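Local coordinates for protein probable amidase (Thermus thermophilus, PDB 2DC0) that is a probable amidase, a member of the amidase sequence family built round a large mixed beta sheet flanked by helices, at residues Ala51-Glu54 / Glu55-Gly59; Ala100-Arg103 / Leu104-Gly108. All blocks are in the same frame, centred on the assembly; numbering follows the deposited sequence.

Overall arrangement
Both contacts lie on one side of the chain's centre, and each is the last two turns of a helix ending in a Schellman motif with glycine at positive phi. Contact 1 closes helix 42-57 at the periphery, about 32 Å from the chain centre; its long polar side chains are largely exposed, and its leucines meet Pro17 of helix 17-30. Contact 2 closes helix 99-106, about 19 Å from that centre, where Ala100, Val101 and Leu104 are buried and Arg102 and Arg105 both pair with Glu97. The contact centres stand about 18 Å apart, yet they touch, Leu52 CD1 packing 3.8 Å from Gly108 O, just after the second helix.

Contact 1: residues Ala51-Glu54 / Glu55-Gly59; sequences ALTE and ELRRG
With Thr53 CG2 anti to the backbone N and Arg57 CG anti to its own carbonyl carbon (chi1 -72°), the two side chains one helical turn apart run side by side in the same direction. The Arg57 chain stays extended to NE, which lays one face of its guanidinium over the Thr53 methyl: CG2 sits 3.6 Å from Arg57 CZ, above the centre of the group. Glu54 approaches the same guanidinium at its edge, the carboxylate plane turned 79° from it; Glu54 OE1 to Arg57 NH1 measures 4.0 Å, too long for a salt bridge, though the opposite charges probably attract weakly. Glu54 also meets Arg58: its CG lies in the plane of that guanidinium, at the edge, 3.8 Å from Arg58 NH1. These residues form the C-terminal end of helix 42-57, which closes in a Schellman motif: Gly59, at positive phi, donates its N-H to Leu56 O, and Gln60 N reaches back to Glu55 O. Within the last turns Glu55 N donates to Ala51 O at 3.0 Å and Arg57 N to Thr53 O at 3.1 Å, while the bond from Arg58 N to Glu54 O is more bent (139°). Glu55 CG rests 3.4 Å from Ala51 O, and its carboxylate forms a salt bridge with Arg62. Thr53 OG1 bonds to Ala49 O, and Leu52, Thr53 and Leu56 pack on Pro17 of helix 17-30.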
ATOM      1  N   ALA A  51     -30.585  18.201 -28.498  1.00 23.91           N
ATOM      2  CA  ALA A  51     -29.325  18.545 -29.141  1.00 23.82           C
ATOM      3  C   ALA A  51     -28.541  17.296 -29.527  1.00 23.91           C
ATOM      4  O   ALA A  51     -28.011  17.201 -30.637  1.00 25.55           O
ATOM      5  CB  ALA A  51     -28.486  19.424 -28.208  1.00 23.37           C
ATOM      6  N   LEU A  52     -28.461  16.337 -28.610  1.00 21.52           N
ATOM      7  CA  LEU A  52     -27.733  15.102 -28.874  1.00 21.61           C
ATOM      8  C   LEU A  52     -28.410  14.274 -29.955  1.00 20.28           C
ATOM      9  O   LEU A  52     -27.741  13.594 -30.728  1.00 21.61           O
ATOM     10  CB  LEU A  52     -27.604  14.272 -27.591  1.00 19.18           C
ATOM     11  CG  LEU A  52     -26.706  14.882 -26.508  1.00 21.59           C
ATOM     12  CD1 LEU A  52     -26.777  14.038 -25.242  1.00 21.67           C
ATOM     13  CD2 LEU A  52     -25.273  14.982 -27.018  1.00 20.21           C
ATOM     14  N   THR A  53     -29.737  14.335 -30.005  1.00 21.77           N
ATOM     15  CA  THR A  53     -30.496  13.587 -30.998  1.00 22.03           C
ATOM     16  C   THR A  53     -30.205  14.120 -32.400  1.00 24.72           C
ATOM     17  O   THR A  53     -29.920  13.354 -33.324  1.00 24.94           O
ATOM     18  CB  THR A  53     -32.008  13.687 -30.722  1.00 22.63           C
ATOM     19  OG1 THR A  53     -32.301  13.085 -29.455  1.00 21.90           O
ATOM     20  CG2 THR A  53     -32.805  12.976 -31.813  1.00 21.38           C
ATOM     21  N   GLU A  54     -30.272  15.438 -32.554  1.00 25.26           N
ATOM     22  CA  GLU A  54     -30.018  16.061 -33.845  1.00 27.41           C
ATOM     23  C   GLU A  54     -28.571  15.840 -34.290  1.00 27.43           C
ATOM     24  O   GLU A  54     -28.314  15.564 -35.463  1.00 27.87           O
ATOM     25  CB  GLU A  54     -30.335  17.558 -33.772  1.00 29.43           C
ATOM     26  CG  GLU A  54     -30.349  18.269 -35.116  1.00 34.67           C
ATOM     27  CD  GLU A  54     -31.165  17.528 -36.162  1.00 35.83           C
ATOM     28  OE1 GLU A  54     -32.264  17.031 -35.832  1.00 38.34           O
ATOM     29  OE2 GLU A  54     -30.710  17.450 -37.320  1.00 40.48           O
ATOM     30  N   GLU A  55     -27.627  15.956 -33.360  1.00 27.85           N
ATOM     31  CA  GLU A  55     -26.217  15.748 -33.688  1.00 28.43           C
ATOM     32  C   GLU A  55     -26.003  14.346 -34.248  1.00 29.61           C
ATOM     33  O   GLU A  55     -25.315  14.167 -35.252  1.00 28.44           O
ATOM     34  CB  GLU A  55     -25.339  15.958 -32.448  1.00 28.35           C
ATOM     35  CG  GLU A  55     -24.985  17.416 -32.186  1.00 28.20           C
ATOM     36  CD  GLU A  55     -24.266  17.635 -30.864  1.00 30.27           C
ATOM     37  OE1 GLU A  55     -23.565  16.714 -30.394  1.00 29.94           O
ATOM     38  OE2 GLU A  55     -24.391  18.742 -30.295  1.00 30.08           O
ATOM     39  N   LEU A  56     -26.606  13.355 -33.599  1.00 31.43           N
ATOM     40  CA  LEU A  56     -26.484  11.975 -34.039  1.00 32.61           C
ATOM     41  C   LEU A  56     -27.077  11.783 -35.430  1.00 34.46           C
ATOM     42  O   LEU A  56     -26.518  11.068 -36.260  1.00 34.07           O
ATOM     43  CB  LEU A  56     -27.185  11.041 -33.049  1.00 33.93           C
ATOM     44  CG  LEU A  56     -27.048   9.533 -33.289  1.00 34.35           C
ATOM     45  CD1 LEU A  56     -25.578   9.141 -33.313  1.00 34.52           C
ATOM     46  CD2 LEU A  56     -27.783   8.782 -32.190  1.00 34.68           C
ATOM     47  N   ARG A  57     -28.209  12.422 -35.694  1.00 35.29           N
ATOM     48  CA  ARG A  57     -28.837  12.280 -36.999  1.00 38.21           C
ATOM     49  C   ARG A  57     -27.958  12.807 -38.122  1.00 38.67           C
ATOM     50  O   ARG A  57     -28.040  12.326 -39.250  1.00 39.23           O
ATOM     51  CB  ARG A  57     -30.194  12.981 -37.013  1.00 39.84           C
ATOM     52  CG  ARG A  57     -31.233  12.245 -36.199  1.00 42.59           C
ATOM     53  CD  ARG A  57     -32.491  13.059 -36.018  1.00 43.94           C
ATOM     54  NE  ARG A  57     -33.503  12.309 -35.279  1.00 44.22           N
ATOM     55  CZ  ARG A  57     -34.647  12.831 -34.852  1.00 45.46           C
ATOM     56  NH1 ARG A  57     -34.920  14.107 -35.089  1.00 46.88           N
ATOM     57  NH2 ARG A  57     -35.516  12.077 -34.194  1.00 43.74           N
ATOM     58  N   ARG A  58     -27.109  13.783 -37.817  1.00 39.43           N
ATOM     59  CA  ARG A  58     -26.227  14.335 -38.834  1.00 40.77           C
ATOM     60  C   ARG A  58     -24.783  13.856 -38.690  1.00 40.15           C
ATOM     61  O   ARG A  58     -23.847  14.538 -39.102  1.00 40.21           O
ATOM     62  CB  ARG A  58     -26.287  15.869 -38.828  1.00 41.91           C
ATOM     63  CG  ARG A  58     -25.733  16.552 -37.597  1.00 45.28           C
ATOM     64  CD  ARG A  58     -25.707  18.064 -37.827  1.00 49.40           C
ATOM     65  NE  ARG A  58     -24.914  18.785 -36.829  1.00 51.10           N
ATOM     66  CZ  ARG A  58     -25.372  19.190 -35.648  1.00 51.84           C
ATOM     67  NH1 ARG A  58     -26.630  18.954 -35.299  1.00 52.64           N
ATOM     68  NH2 ARG A  58     -24.569  19.833 -34.815  1.00 53.24           N
ATOM     69  N   GLY A  59     -24.617  12.674 -38.100  1.00 40.40           N
ATOM     70  CA  GLY A  59     -23.297  12.085 -37.930  1.00 40.27           C
ATOM     71  C   GLY A  59     -22.270  12.822 -37.089  1.00 39.98           C
ATOM     72  O   GLY A  59     -21.076  12.734 -37.365  1.00 41.21           O
TER

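Contact 2: residues Ala100-Arg103 / Leu104-Gly108; sequences AVRR and LREAG
Arg102 and Glu106 meet one turn apart on helix 99-106, the crossover helix of a beta-alpha-beta unit between parallel strands 69-73 and 110-115. Backbone bonds tie its last turns: Arg105 N reaches Val101 O at 2.8 Å, nearly straight at 172°, and Glu106 N reaches Arg102 O at the same 2.8 Å. The bonds at the two ends, Leu104 N to Ala100 O and Ala107 N to Arg103 O, are weak. A Schellman motif terminates the helix, with Gly108 at positive phi and its N bonded to Arg105 O. Between Arg102 and Glu106 the contact is van der Waals. The Arg102 side chain, its CG anti to the backbone N, runs alongside the extended Glu106 chain, CG touching Glu106 CD at 3.7 Å; the carboxylate stands almost perpendicular to the Arg102 guanidinium. On the buried flank Leu104 packs on Leu111 of strand 110-115, Leu164 of strand 163-166 and Leu219 of helix 213-224, while Val101 meets Phe76 and Leu111. Among the charged groups, the guanidinium planes of Arg102 and Arg105 are about perpendicular, and Glu97 makes a salt bridge to each, which should offset their like charges. Both chains bend at chi3 in opposite senses, -64° in Arg102 and 64° in Arg105, leaving Arg105 NH2 4.1 Å from Arg102 NE.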
ATOM      1  N   ALA A 100     -14.216  13.572 -12.896  1.00 19.13           N
ATOM      2  CA  ALA A 100     -14.821  12.333 -13.379  1.00 18.80           C
ATOM      3  C   ALA A 100     -16.078  12.599 -14.201  1.00 17.83           C
ATOM      4  O   ALA A 100     -16.376  11.868 -15.146  1.00 18.17           O
ATOM      5  CB  ALA A 100     -15.142  11.410 -12.203  1.00 17.35           C
ATOM      6  N   VAL A 101     -16.820  13.636 -13.824  1.00 18.66           N
ATOM      7  CA  VAL A 101     -18.041  14.019 -14.533  1.00 19.45           C
ATOM      8  C   VAL A 101     -17.669  14.566 -15.912  1.00 20.55           C
ATOM      9  O   VAL A 101     -18.331  14.275 -16.911  1.00 19.99           O
ATOM     10  CB  VAL A 101     -18.828  15.084 -13.720  1.00 20.35           C
ATOM     11  CG1 VAL A 101     -19.955  15.683 -14.560  1.00 20.21           C
ATOM     12  CG2 VAL A 101     -19.415  14.434 -12.464  1.00 21.07           C
ATOM     13  N   ARG A 102     -16.598  15.351 -15.963  1.00 20.87           N
ATOM     14  CA  ARG A 102     -16.126  15.912 -17.223  1.00 20.89           C
ATOM     15  C   ARG A 102     -15.771  14.774 -18.178  1.00 20.47           C
ATOM     16  O   ARG A 102     -15.970  14.887 -19.387  1.00 20.77           O
ATOM     17  CB  ARG A 102     -14.899  16.797 -16.979  1.00 23.84           C
ATOM     18  CG  ARG A 102     -14.284  17.367 -18.246  1.00 28.88           C
ATOM     19  CD  ARG A 102     -13.188  18.382 -17.935  1.00 34.76           C
ATOM     20  NE  ARG A 102     -13.717  19.559 -17.251  1.00 41.45           N
ATOM     21  CZ  ARG A 102     -13.801  19.696 -15.928  1.00 44.40           C
ATOM     22  NH1 ARG A 102     -13.383  18.725 -15.125  1.00 46.44           N
ATOM     23  NH2 ARG A 102     -14.310  20.807 -15.405  1.00 44.28           N
ATOM     24  N   ARG A 103     -15.245  13.680 -17.633  1.00 19.26           N
ATOM     25  CA  ARG A 103     -14.890  12.523 -18.450  1.00 20.34           C
ATOM     26  C   ARG A 103     -16.152  11.984 -19.113  1.00 20.49           C
ATOM     27  O   ARG A 103     -16.155  11.673 -20.300  1.00 20.32           O
ATOM     28  CB  ARG A 103     -14.263  11.424 -17.587  1.00 23.17           C
ATOM     29  CG  ARG A 103     -12.799  11.652 -17.215  1.00 24.72           C
ATOM     30  CD  ARG A 103     -11.897  11.447 -18.420  1.00 28.01           C
ATOM     31  NE  ARG A 103     -10.482  11.654 -18.110  1.00 30.04           N
ATOM     32  CZ  ARG A 103      -9.504  11.547 -19.004  1.00 32.52           C
ATOM     33  NH1 ARG A 103      -9.788  11.233 -20.262  1.00 33.60           N
ATOM     34  NH2 ARG A 103      -8.244  11.758 -18.651  1.00 33.88           N
ATOM     35  N   LEU A 104     -17.227  11.883 -18.337  1.00 20.29           N
ATOM     36  CA  LEU A 104     -18.486  11.374 -18.855  1.00 20.32           C
ATOM     37  C   LEU A 104     -19.115  12.353 -19.840  1.00 20.68           C
ATOM     38  O   LEU A 104     -19.543  11.961 -20.927  1.00 20.60           O
ATOM     39  CB  LEU A 104     -19.463  11.101 -17.708  1.00 18.34           C
ATOM     40  CG  LEU A 104     -19.074  10.025 -16.684  1.00 18.58           C
ATOM     41  CD1 LEU A 104     -20.112  10.004 -15.579  1.00 18.28           C
ATOM     42  CD2 LEU A 104     -18.975   8.655 -17.349  1.00 16.48           C
ATOM     43  N   ARG A 105     -19.167  13.626 -19.462  1.00 21.20           N
ATOM     44  CA  ARG A 105     -19.760  14.646 -20.326  1.00 23.42           C
ATOM     45  C   ARG A 105     -19.030  14.771 -21.663  1.00 23.99           C
ATOM     46  O   ARG A 105     -19.663  14.820 -22.717  1.00 23.16           O
ATOM     47  CB  ARG A 105     -19.787  16.005 -19.609  1.00 23.43           C
ATOM     48  CG  ARG A 105     -20.374  17.157 -20.437  1.00 24.96           C
ATOM     49  CD  ARG A 105     -20.468  18.439 -19.610  1.00 27.70           C
ATOM     50  NE  ARG A 105     -19.155  18.945 -19.206  1.00 28.36           N
ATOM     51  CZ  ARG A 105     -18.297  19.546 -20.028  1.00 30.93           C
ATOM     52  NH1 ARG A 105     -18.611  19.724 -21.304  1.00 30.29           N
ATOM     53  NH2 ARG A 105     -17.122  19.967 -19.575  1.00 30.42           N
ATOM     54  N   GLU A 106     -17.702  14.820 -21.631  1.00 24.05           N
ATOM     55  CA  GLU A 106     -16.961  14.942 -22.883  1.00 23.83           C
ATOM     56  C   GLU A 106     -17.115  13.690 -23.743  1.00 24.77           C
ATOM     57  O   GLU A 106     -16.865  13.724 -24.949  1.00 24.15           O
ATOM     58  CB  GLU A 106     -15.483  15.226 -22.613  1.00 24.05           C
ATOM     59  CG  GLU A 106     -15.260  16.516 -21.841  1.00 25.92           C
ATOM     60  CD  GLU A 106     -13.816  16.969 -21.871  1.00 27.95           C
ATOM     61  OE1 GLU A 106     -12.923  16.111 -21.744  1.00 28.32           O
ATOM     62  OE2 GLU A 106     -13.580  18.181 -22.011  1.00 29.70           O
ATOM     63  N   ALA A 107     -17.528  12.584 -23.126  1.00 22.01           N
ATOM     64  CA  ALA A 107     -17.735  11.353 -23.875  1.00 20.87           C
ATOM     65  C   ALA A 107     -19.102  11.417 -24.560  1.00 20.83           C
ATOM     66  O   ALA A 107     -19.437  10.556 -25.371  1.00 21.04           O
ATOM     67  CB  ALA A 107     -17.659  10.141 -22.946  1.00 19.84           C
ATOM     68  N   GLY A 108     -19.884  12.441 -24.227  1.00 20.54           N
ATOM     69  CA  GLY A 108     -21.189  12.611 -24.845  1.00 22.17           C
ATOM     70  C   GLY A 108     -22.374  12.128 -24.032  1.00 23.09           C
ATOM     71  O   GLY A 108     -23.516  12.163 -24.501  1.00 22.13           O
TER